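Local coordinates for aldehyde dehydrogenase family protein (Pseudomonas syringae pv. tomato, PDB 6X9L) that oxidises long-chain aliphatic aldehydes, probably with NAD as the electron acceptor, and is held here with NAD and octanal, at residues W158-P161 with L162-I165; F284-V287 with G288-A291; R92-E95 with L96-I100; N212-G215 with P216-G219. The protein carries 1 engineered substitution. All coordinates share one frame; numbering follows the deposited sequence.

Interaction 1 (W158-P161 with L162-I165); sequences WNWP and LYQI. With NAD (nicotinamide-adenine-dinucleotide), chain D; OYA (octanal), chain C.
Gln164 N donates a hydrogen bond to Trp160 O at 2.8 Å and Ile165 N to Pro161 O at 3.2 Å, closing the first turns of helix 161-174 behind Trp160, the N-cap residue. The Trp160 ring turns its edge to the face of Tyr163. Their planes stand 55° apart and the centroids of the six-membered rings lie 5.5 Å apart. Below the rings, Tyr163 CB packs on Trp160 CB at 4.0 Å. Tyr163 OH hydrogen-bonds to Tyr468. Octanal passes over one face of Trp160, with C11 3.6 Å from CZ2. The bend of Gln164 at chi2 (-64°) brings its amide near the nicotinamide ring of NAD. At the edge of the Trp160 ring, in its plane, sits Asn159 ND2. This nitrogen hydrogen-bonds to Gln289 O and is 3.8 Å from octanal OAB, too long for a bond. Trp158 NE1 makes a weak hydrogen bond to the NAD phosphate oxygen O2N at 2.9 Å. The aromatic wall thus takes the aliphatic chain, while amides gather near the aldehyde and the nicotinamide. The place of Asn159 is consistent with the oxyanion-hole asparagine of aldehyde dehydrogenases.

Interaction 2 (F284-V287 with G288-A291); sequences FRNV and GQSA. Engineered in segment 288-291: Ala291 (natural residue Cys). With NAD (nicotinamide-adenine-dinucleotide), chain D; OYA (octanal), chain C.
Gln289 runs extended past the carbonyl of Asn286, beside Val287. Its CB lies 3.2 Å from Asn286 O, and CG is near the same oxygen. CD runs beside Val287 CG1 at 3.7 Å; the two side chains point the same way. At the tip, NE2 donates a hydrogen bond to Asn286 O at 3.2 Å, and OE1 accepts one from Ala334 N. Gln289 N also donates to Asn286 O, at 2.8 Å. These two donors come from opposite faces of the carbonyl plane, so one oxygen holds both the backbone and the tip of Gln289. In return Asn286 ND2 donates to Gln289 O at 2.8 Å, close to its own amide plane, and also to Asn159 O. Gln289 is the centre of an inverse gamma turn. Beyond it Ala291 N hydrogen-bonds to octanal OAB at 3.2 Å, and Ser290 OG is 3.3 Å from octanal C10. Ala291 is engineered and replaces a cysteine. A backbone N-H gripping the aldehyde oxygen is consistent with half of the family's oxyanion hole. The whole loop links helix 272-284 to strand 296-300. Arg285 and Asn286 touch helix 108-115, and Gln289 packs on Trp158 in the loop before helix 161-174.

Interaction 3 (R92-E95 with L96-I100); sequences RKEE and LAQAI
The carboxylate of Glu94 and the amide of Gln98 meet with their planes 64° apart. Gln98 NE2 approaches Glu94 OE2 from above the carboxylate plane, 43° out of it, and donates a hydrogen bond at 3.0 Å. On the amide side the Glu94 oxygen lies only a little off the plane of Gln98. The other oxygen of Glu94, OE1, forms a salt bridge with Arg112, and the amide oxygen of Gln98, OE1, accepts from Ser8 N. Glu94 bends at chi2 (68°), which turns its carboxylate along the helix toward Gln98. Gln98 is bent there too, and its CG rests 3.2 Å from Glu94 O. This is an i to i+4 side-chain pair on the first turns of helix 93-104. Arg92 is the N-cap and also the residue at which helix 75-91 gives way, so the two helices join at a short break. Backbone hydrogen bonds of the i to i+4 kind run from Leu96 N to Arg92 O, at 2.9 Å, through to Ala99 N and Glu95 O. Leu96 CG lies close to Arg92 O, at 3.3 Å, and its side chain goes on to pack against Leu162 and Leu193. Ala97 faces Ala111 of helix 108-115. The Arg92 side chain runs away from residues 96-100, and its NH2 forms a salt bridge with Asp200 in the last turn of helix 188-201.

Interaction 4 (N212-G215 with P216-G219); sequences NGSG and PEVG. With NAD (nicotinamide-adenine-dinucleotide), chain D.
Gly215 and Gly219, one turn apart, put bare backbone against the adenine of NAD. Gly219 CA is 3.5 Å from C2A, and Gly215 CA is modelled very close to the same ring system. Neither has a side chain, so the helix itself forms this side of the adenine pocket. The turn here is of the wider pi type, and Gly215 O does not hydrogen-bond to Gly219 N. Ser214 is the N-cap. Its OG sits between the backbone N and the carbonyl carbon (chi1 79°), and from there it accepts from Glu217 N at 3.1 Å. A water takes the N-H of Ser214 at 3.0 Å and donates to Glu217 OE1 at 3.1 Å. It stands where a direct bond would complete a capping box. Ser214 O accepts from Val218 N at 3.0 Å. Val218 CG2 packs on Gly213 CA at 3.7 Å and touches Asn212 O as well. Glu217 is extended (chi2 -179°), and this sets OE1 at the water; the residue is exposed. The contact joins strand 208-210 to helix 215-224 in the NAD-binding part. Gly213 O accepts from Lys182 NZ at the end of strand 178-182, and the backbone of Asn212 hydrogen-bonds to Gly51.

How the interactions relate
Interactions 1, 2 and 4 are buried and touch NAD; interaction 3 is partly exposed and lies away from the sites. Interactions 1 and 2 share octanal and touch directly: hydrogen bonds from the side-chain amides of Asn159 and Asn286 to Gln289 O and Asn159 O tie the two loops together. Interaction 4 meets the same cofactor at its adenine end, about 17 Å from interaction 1 between centres. Interaction 3 reaches interaction 1 by apolar contacts of Leu96 and Ile100 with Pro161 and Leu162, joining helices 93-104 and 161-174. Interactions 1, 3 and 4 are helix starts, while interaction 2 is a turn held by amides. A carboxylate-amide hydrogen bond, with salt bridges to neighbouring helices, marks interaction 3, aromatic rings interaction 1 and glycines interaction 4.

Interaction 1 (W158-P161 with L162-I165)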
# COMPACT_ATOMS: atom_id res chain seq x y z
N TRP A 158 22.13 4.70 -4.42
CA TRP A 158 23.34 5.51 -4.42
C TRP A 158 23.34 6.65 -5.44
O TRP A 158 24.28 7.46 -5.43
CB TRP A 158 24.55 4.62 -4.69
CG TRP A 158 24.35 3.71 -5.86
CD1 TRP A 158 24.13 2.35 -5.82
CD2 TRP A 158 24.35 4.07 -7.25
NE1 TRP A 158 24.00 1.86 -7.08
CE2 TRP A 158 24.13 2.89 -7.98
CE3 TRP A 158 24.52 5.27 -7.95
CZ2 TRP A 158 24.07 2.88 -9.39
CZ3 TRP A 158 24.45 5.25 -9.34
CH2 TRP A 158 24.23 4.08 -10.04
N ASN A 159 22.32 6.75 -6.31
CA ASN A 159 22.41 7.63 -7.48
C ASN A 159 22.05 9.08 -7.14
O ASN A 159 22.61 10.02 -7.72
CB ASN A 159 21.49 7.12 -8.59
CG ASN A 159 20.03 7.21 -8.20
OD1 ASN A 159 19.66 6.87 -7.07
ND2 ASN A 159 19.21 7.72 -9.11
N TRP A 160 21.12 9.27 -6.22
CA TRP A 160 20.80 10.58 -5.65
C TRP A 160 20.81 10.44 -4.13
O TRP A 160 19.77 10.56 -3.47
CB TRP A 160 19.45 11.09 -6.15
CG TRP A 160 19.45 11.51 -7.56
CD1 TRP A 160 19.29 10.71 -8.67
CD2 TRP A 160 19.59 12.84 -8.05
NE1 TRP A 160 19.33 11.48 -9.81
CE2 TRP A 160 19.52 12.79 -9.46
CE3 TRP A 160 19.76 14.09 -7.42
CZ2 TRP A 160 19.61 13.94 -10.25
CZ3 TRP A 160 19.86 15.22 -8.21
CH2 TRP A 160 19.77 15.14 -9.61
N PRO A 161 21.99 10.21 -3.53
CA PRO A 161 22.02 9.64 -2.17
C PRO A 161 21.39 10.53 -1.10
O PRO A 161 20.51 10.06 -0.36
CB PRO A 161 23.51 9.38 -1.93
CG PRO A 161 24.24 10.25 -2.91
CD PRO A 161 23.33 10.44 -4.09
N LEU A 162 21.82 11.79 -0.99
CA LEU A 162 21.22 12.67 0.01
C LEU A 162 19.75 12.92 -0.29
O LEU A 162 18.90 12.84 0.60
CB LEU A 162 21.98 13.99 0.05
CG LEU A 162 21.54 14.89 1.20
CD1 LEU A 162 21.74 14.17 2.53
CD2 LEU A 162 22.33 16.17 1.17
N TYR A 163 19.45 13.25 -1.54
CA TYR A 163 18.09 13.53 -1.98
C TYR A 163 17.13 12.37 -1.64
O TYR A 163 16.02 12.61 -1.16
CB TYR A 163 18.15 13.81 -3.49
CG TYR A 163 16.84 13.96 -4.27
CD1 TYR A 163 16.04 12.87 -4.57
CD2 TYR A 163 16.46 15.20 -4.79
CE1 TYR A 163 14.88 13.00 -5.31
CE2 TYR A 163 15.30 15.35 -5.53
CZ TYR A 163 14.51 14.24 -5.79
OH TYR A 163 13.34 14.38 -6.53
N GLN A 164 17.54 11.12 -1.89
CA GLN A 164 16.63 10.01 -1.60
C GLN A 164 16.48 9.79 -0.10
O GLN A 164 15.44 9.27 0.34
CB GLN A 164 17.09 8.71 -2.28
CG GLN A 164 17.29 8.77 -3.79
CD GLN A 164 16.01 9.04 -4.58
OE1 GLN A 164 14.89 8.95 -4.04
NE2 GLN A 164 16.16 9.37 -5.87
N ILE A 165 17.49 10.15 0.70
CA ILE A 165 17.38 10.06 2.15
C ILE A 165 16.39 11.10 2.68
O ILE A 165 15.67 10.85 3.65
CB ILE A 165 18.76 10.24 2.81
CG1 ILE A 165 19.61 8.98 2.67
CG2 ILE A 165 18.59 10.69 4.26
CD1 ILE A 165 21.02 9.15 3.22
PA NAD D . 19.33 -1.86 -5.49
O1A NAD D . 17.94 -2.34 -5.71
O2A NAD D . 20.37 -2.82 -5.92
O5B NAD D . 19.56 -1.44 -3.94
C5B NAD D . 18.74 -0.47 -3.31
C4B NAD D . 18.87 -0.57 -1.79
O4B NAD D . 18.42 -1.85 -1.38
C3B NAD D . 20.31 -0.49 -1.29
O3B NAD D . 20.31 0.20 -0.05
C2B NAD D . 20.72 -1.93 -1.08
O2B NAD D . 21.69 -2.09 -0.07
C1B NAD D . 19.41 -2.51 -0.61
N9A NAD D . 19.24 -3.93 -0.90
C8A NAD D . 19.79 -4.67 -1.92
N7A NAD D . 19.28 -5.93 -1.81
C5A NAD D . 18.44 -5.97 -0.75
C6A NAD D . 17.67 -6.98 -0.20
N6A NAD D . 17.55 -8.15 -0.83
N1A NAD D . 16.88 -6.70 0.89
C2A NAD D . 16.86 -5.44 1.44
N3A NAD D . 17.63 -4.43 0.89
C4A NAD D . 18.40 -4.71 -0.18
O3 NAD D . 19.45 -0.40 -6.15
PN NAD D . 20.36 0.07 -7.40
O1N NAD D . 19.94 -0.66 -8.62
O2N NAD D . 21.78 0.07 -7.01
O5D NAD D . 19.74 1.58 -7.40
C5D NAD D . 19.29 2.15 -8.60
C4D NAD D . 17.83 1.74 -8.82
O4D NAD D . 16.99 2.50 -7.98
C3D NAD D . 17.40 2.04 -10.25
O3D NAD D . 16.48 1.05 -10.66
C2D NAD D . 16.64 3.33 -10.09
O2D NAD D . 15.70 3.54 -11.12
C1D NAD D . 15.97 3.12 -8.74
N1N NAD D . 15.52 4.43 -8.24
C2N NAD D . 14.19 4.69 -8.14
C3N NAD D . 13.75 5.94 -7.73
C7N NAD D . 12.30 6.28 -7.62
O7N NAD D . 11.97 7.44 -6.90
N7N NAD D . 11.35 5.53 -8.18
C4N NAD D . 14.68 6.93 -7.42
C5N NAD D . 16.03 6.65 -7.54
C6N NAD D . 16.45 5.40 -7.96
C14 OYA C . 15.47 17.25 -12.09
C5 OYA C . 15.60 15.78 -11.73
C6 OYA C . 15.44 15.62 -10.23
C11 OYA C . 16.02 14.30 -9.80
C7 OYA C . 15.03 13.17 -10.01
C8 OYA C . 15.66 11.90 -9.45
C9 OYA C . 14.64 10.79 -9.21
C10 OYA C . 14.88 9.62 -10.15
OAB OYA C . 15.66 8.75 -9.83

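Interaction 2 (F284-V287 with G288-A291)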
# COMPACT_ATOMS: atom_id res chain seq x y z
N PHE A 284 20.32 11.92 -20.15
CA PHE A 284 21.68 11.70 -19.68
C PHE A 284 22.01 12.45 -18.38
O PHE A 284 23.16 12.43 -17.95
CB PHE A 284 22.72 12.09 -20.75
CG PHE A 284 22.68 11.24 -22.02
CD1 PHE A 284 21.97 10.04 -22.06
CD2 PHE A 284 23.36 11.64 -23.16
CE1 PHE A 284 21.94 9.27 -23.22
CE2 PHE A 284 23.32 10.87 -24.32
CZ PHE A 284 22.62 9.68 -24.34
N ARG A 285 21.03 13.10 -17.75
CA ARG A 285 21.28 13.74 -16.47
C ARG A 285 21.76 12.71 -15.44
O ARG A 285 21.25 11.59 -15.37
CB ARG A 285 20.01 14.44 -15.97
CG ARG A 285 20.14 15.16 -14.63
CD ARG A 285 19.58 16.60 -14.63
NE ARG A 285 18.15 16.68 -14.91
CZ ARG A 285 17.62 17.19 -16.03
NH1 ARG A 285 18.40 17.69 -16.99
NH2 ARG A 285 16.30 17.21 -16.18
N ASN A 286 22.75 13.10 -14.65
CA ASN A 286 23.34 12.19 -13.67
C ASN A 286 23.87 10.95 -14.38
O ASN A 286 23.81 9.83 -13.86
CB ASN A 286 22.33 11.83 -12.56
CG ASN A 286 23.01 11.34 -11.28
OD1 ASN A 286 23.99 11.93 -10.80
ND2 ASN A 286 22.47 10.26 -10.70
N VAL A 287 24.38 11.17 -15.59
CA VAL A 287 24.94 10.17 -16.50
C VAL A 287 23.98 8.98 -16.62
O VAL A 287 24.38 7.81 -16.56
CB VAL A 287 26.37 9.77 -16.06
CG1 VAL A 287 26.43 9.43 -14.62
CG2 VAL A 287 26.94 8.64 -16.91
N GLY A 288 22.70 9.29 -16.85
CA GLY A 288 21.69 8.26 -16.98
C GLY A 288 21.35 7.51 -15.71
O GLY A 288 20.54 6.58 -15.78
N GLN A 289 21.94 7.85 -14.56
CA GLN A 289 21.72 7.07 -13.35
C GLN A 289 20.54 7.65 -12.58
O GLN A 289 20.67 8.26 -11.51
CB GLN A 289 22.98 7.02 -12.51
CG GLN A 289 24.16 6.34 -13.21
CD GLN A 289 25.47 6.60 -12.49
OE1 GLN A 289 26.23 5.68 -12.18
NE2 GLN A 289 25.73 7.87 -12.22
N SER A 290 19.35 7.45 -13.15
CA SER A 290 18.12 8.02 -12.63
C SER A 290 16.93 7.24 -13.18
O SER A 290 16.79 7.08 -14.40
CB SER A 290 18.03 9.49 -13.00
OG SER A 290 16.71 9.93 -12.86
N ALA A 291 16.07 6.75 -12.28
CA ALA A 291 14.99 5.86 -12.69
C ALA A 291 13.97 6.58 -13.59
O ALA A 291 13.38 5.97 -14.48
CB ALA A 291 14.28 5.28 -11.46
PA NAD D . 19.33 -1.86 -5.49
O1A NAD D . 17.94 -2.34 -5.71
O2A NAD D . 20.37 -2.82 -5.92
O5B NAD D . 19.56 -1.44 -3.94
C5B NAD D . 18.74 -0.47 -3.31
C4B NAD D . 18.87 -0.57 -1.79
O4B NAD D . 18.42 -1.85 -1.38
C3B NAD D . 20.31 -0.49 -1.29
O3B NAD D . 20.31 0.20 -0.05
C2B NAD D . 20.72 -1.93 -1.08
O2B NAD D . 21.69 -2.09 -0.07
C1B NAD D . 19.41 -2.51 -0.61
N9A NAD D . 19.24 -3.93 -0.90
C8A NAD D . 19.79 -4.67 -1.92
N7A NAD D . 19.28 -5.93 -1.81
C5A NAD D . 18.44 -5.97 -0.75
C6A NAD D . 17.67 -6.98 -0.20
N6A NAD D . 17.55 -8.15 -0.83
N1A NAD D . 16.88 -6.70 0.89
C2A NAD D . 16.86 -5.44 1.44
N3A NAD D . 17.63 -4.43 0.89
C4A NAD D . 18.40 -4.71 -0.18
O3 NAD D . 19.45 -0.40 -6.15
PN NAD D . 20.36 0.07 -7.40
O1N NAD D . 19.94 -0.66 -8.62
O2N NAD D . 21.78 0.07 -7.01
O5D NAD D . 19.74 1.58 -7.40
C5D NAD D . 19.29 2.15 -8.60
C4D NAD D . 17.83 1.74 -8.82
O4D NAD D . 16.99 2.50 -7.98
C3D NAD D . 17.40 2.04 -10.25
O3D NAD D . 16.48 1.05 -10.66
C2D NAD D . 16.64 3.33 -10.09
O2D NAD D . 15.70 3.54 -11.12
C1D NAD D . 15.97 3.12 -8.74
N1N NAD D . 15.52 4.43 -8.24
C2N NAD D . 14.19 4.69 -8.14
C3N NAD D . 13.75 5.94 -7.73
C7N NAD D . 12.30 6.28 -7.62
O7N NAD D . 11.97 7.44 -6.90
N7N NAD D . 11.35 5.53 -8.18
C4N NAD D . 14.68 6.93 -7.42
C5N NAD D . 16.03 6.65 -7.54
C6N NAD D . 16.45 5.40 -7.96
C14 OYA C . 15.47 17.25 -12.09
C5 OYA C . 15.60 15.78 -11.73
C6 OYA C . 15.44 15.62 -10.23
C11 OYA C . 16.02 14.30 -9.80
C7 OYA C . 15.03 13.17 -10.01
C8 OYA C . 15.66 11.90 -9.45
C9 OYA C . 14.64 10.79 -9.21
C10 OYA C . 14.88 9.62 -10.15
OAB OYA C . 15.66 8.75 -9.83

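Interaction 3 (R92-E95 with L96-I100)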
# COMPACT_ATOMS: atom_id res chain seq x y z
N ARG A 92 26.01 23.44 5.40
CA ARG A 92 27.04 22.45 5.12
C ARG A 92 26.94 21.91 3.70
O ARG A 92 27.41 20.80 3.43
CB ARG A 92 26.98 21.32 6.14
CG ARG A 92 27.11 21.79 7.57
CD ARG A 92 26.84 20.67 8.56
NE ARG A 92 26.76 21.16 9.93
CZ ARG A 92 26.67 20.38 11.00
NH1 ARG A 92 26.65 19.06 10.88
NH2 ARG A 92 26.61 20.91 12.21
N LYS A 93 26.33 22.67 2.79
CA LYS A 93 26.03 22.14 1.46
C LYS A 93 27.31 21.81 0.68
O LYS A 93 27.37 20.78 -0.01
CB LYS A 93 25.16 23.13 0.69
CG LYS A 93 25.75 24.52 0.61
CD LYS A 93 25.30 25.20 -0.64
CE LYS A 93 25.51 26.69 -0.55
NZ LYS A 93 24.65 27.34 -1.56
N GLU A 94 28.33 22.67 0.77
CA GLU A 94 29.58 22.40 0.07
C GLU A 94 30.24 21.13 0.58
O GLU A 94 30.77 20.33 -0.21
CB GLU A 94 30.53 23.59 0.23
CG GLU A 94 31.94 23.32 -0.29
CD GLU A 94 32.03 23.15 -1.81
OE1 GLU A 94 31.01 23.32 -2.52
OE2 GLU A 94 33.15 22.86 -2.30
N GLU A 95 30.25 20.93 1.90
CA GLU A 95 30.78 19.69 2.45
C GLU A 95 29.98 18.50 1.95
O GLU A 95 30.55 17.44 1.63
CB GLU A 95 30.75 19.76 3.98
CG GLU A 95 31.64 20.85 4.60
CD GLU A 95 31.22 22.28 4.22
OE1 GLU A 95 30.01 22.54 4.10
OE2 GLU A 95 32.11 23.13 4.04
N LEU A 96 28.66 18.66 1.84
CA LEU A 96 27.81 17.58 1.37
C LEU A 96 28.00 17.31 -0.12
O LEU A 96 28.01 16.15 -0.56
CB LEU A 96 26.35 17.91 1.69
CG LEU A 96 25.89 17.91 3.15
CD1 LEU A 96 24.56 18.64 3.25
CD2 LEU A 96 25.75 16.51 3.69
N ALA A 97 28.16 18.37 -0.93
CA ALA A 97 28.39 18.15 -2.36
C ALA A 97 29.71 17.43 -2.61
O ALA A 97 29.81 16.62 -3.53
CB ALA A 97 28.36 19.48 -3.13
N GLN A 98 30.72 17.70 -1.79
CA GLN A 98 32.01 17.04 -2.00
C GLN A 98 31.96 15.55 -1.65
O GLN A 98 32.61 14.73 -2.31
CB GLN A 98 33.09 17.77 -1.21
CG GLN A 98 33.31 19.20 -1.70
CD GLN A 98 34.31 19.29 -2.84
OE1 GLN A 98 35.05 18.34 -3.12
NE2 GLN A 98 34.34 20.43 -3.52
N ALA A 99 31.18 15.17 -0.63
CA ALA A 99 31.09 13.77 -0.25
C ALA A 99 30.27 12.96 -1.28
O ALA A 99 30.65 11.84 -1.63
CB ALA A 99 30.50 13.65 1.16
N ILE A 100 29.17 13.53 -1.77
CA ILE A 100 28.40 12.88 -2.84
C ILE A 100 29.29 12.63 -4.06
O ILE A 100 29.38 11.51 -4.58
CB ILE A 100 27.18 13.73 -3.21
CG1 ILE A 100 26.19 13.81 -2.04
CG2 ILE A 100 26.57 13.26 -4.55
CD1 ILE A 100 25.21 15.00 -2.10

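Interaction 4 (N212-G215 with P216-G219)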
# COMPACT_ATOMS: atom_id res chain seq x y z
N ASN A 212 24.85 0.91 8.54
CA ASN A 212 25.41 0.57 7.25
C ASN A 212 25.45 -0.95 7.08
O ASN A 212 25.48 -1.70 8.06
CB ASN A 212 26.81 1.16 7.11
CG ASN A 212 26.78 2.64 6.83
OD1 ASN A 212 25.95 3.12 6.05
ND2 ASN A 212 27.68 3.39 7.47
N GLY A 213 25.45 -1.38 5.84
CA GLY A 213 25.65 -2.78 5.53
C GLY A 213 25.01 -3.17 4.22
O GLY A 213 24.48 -2.34 3.48
N SER A 214 25.06 -4.47 3.94
CA SER A 214 24.53 -4.98 2.69
C SER A 214 23.01 -4.96 2.72
O SER A 214 22.38 -5.00 3.78
CB SER A 214 25.03 -6.40 2.44
OG SER A 214 24.28 -7.33 3.21
N GLY A 215 22.42 -4.88 1.53
CA GLY A 215 20.99 -4.99 1.37
C GLY A 215 20.45 -6.27 1.98
O GLY A 215 19.65 -6.23 2.92
N PRO A 216 20.90 -7.43 1.49
CA PRO A 216 20.33 -8.69 1.97
C PRO A 216 20.45 -8.91 3.47
O PRO A 216 19.55 -9.50 4.07
CB PRO A 216 21.11 -9.75 1.17
CG PRO A 216 21.70 -9.01 0.02
CD PRO A 216 22.01 -7.67 0.56
N GLU A 217 21.53 -8.45 4.10
CA GLU A 217 21.72 -8.71 5.52
C GLU A 217 21.01 -7.67 6.39
O GLU A 217 20.12 -8.01 7.18
CB GLU A 217 23.21 -8.75 5.86
CG GLU A 217 23.47 -9.40 7.21
CD GLU A 217 24.93 -9.43 7.59
OE1 GLU A 217 25.77 -9.10 6.72
OE2 GLU A 217 25.23 -9.78 8.76
N VAL A 218 21.40 -6.40 6.27
CA VAL A 218 20.75 -5.34 7.04
C VAL A 218 19.32 -5.09 6.52
O VAL A 218 18.35 -5.17 7.28
CB VAL A 218 21.61 -4.06 7.01
CG1 VAL A 218 20.94 -2.95 7.79
CG2 VAL A 218 23.01 -4.37 7.57
N GLY A 219 19.18 -4.81 5.23
CA GLY A 219 17.85 -4.64 4.65
C GLY A 219 16.93 -5.83 4.90
O GLY A 219 15.73 -5.66 5.14
PA NAD D . 19.33 -1.86 -5.49
O1A NAD D . 17.94 -2.34 -5.71
O2A NAD D . 20.37 -2.82 -5.92
O5B NAD D . 19.56 -1.44 -3.94
C5B NAD D . 18.74 -0.47 -3.31
C4B NAD D . 18.87 -0.57 -1.79
O4B NAD D . 18.42 -1.85 -1.38
C3B NAD D . 20.31 -0.49 -1.29
O3B NAD D . 20.31 0.20 -0.05
C2B NAD D . 20.72 -1.93 -1.08
O2B NAD D . 21.69 -2.09 -0.07
C1B NAD D . 19.41 -2.51 -0.61
N9A NAD D . 19.24 -3.93 -0.90
C8A NAD D . 19.79 -4.67 -1.92
N7A NAD D . 19.28 -5.93 -1.81
C5A NAD D . 18.44 -5.97 -0.75
C6A NAD D . 17.67 -6.98 -0.20
N6A NAD D . 17.55 -8.15 -0.83
N1A NAD D . 16.88 -6.70 0.89
C2A NAD D . 16.86 -5.44 1.44
N3A NAD D . 17.63 -4.43 0.89
C4A NAD D . 18.40 -4.71 -0.18
O3 NAD D . 19.45 -0.40 -6.15
PN NAD D . 20.36 0.07 -7.40
O1N NAD D . 19.94 -0.66 -8.62
O2N NAD D . 21.78 0.07 -7.01
O5D NAD D . 19.74 1.58 -7.40
C5D NAD D . 19.29 2.15 -8.60
C4D NAD D . 17.83 1.74 -8.82
O4D NAD D . 16.99 2.50 -7.98
C3D NAD D . 17.40 2.04 -10.25
O3D NAD D . 16.48 1.05 -10.66
C2D NAD D . 16.64 3.33 -10.09
O2D NAD D . 15.70 3.54 -11.12
C1D NAD D . 15.97 3.12 -8.74
N1N NAD D . 15.52 4.43 -8.24
C2N NAD D . 14.19 4.69 -8.14
C3N NAD D . 13.75 5.94 -7.73
C7N NAD D . 12.30 6.28 -7.62
O7N NAD D . 11.97 7.44 -6.90
N7N NAD D . 11.35 5.53 -8.18
C4N NAD D . 14.68 6.93 -7.42
C5N NAD D . 16.03 6.65 -7.54
C6N NAD D . 16.45 5.40 -7.96
O HOH W 1 25.58 -6.02 6.47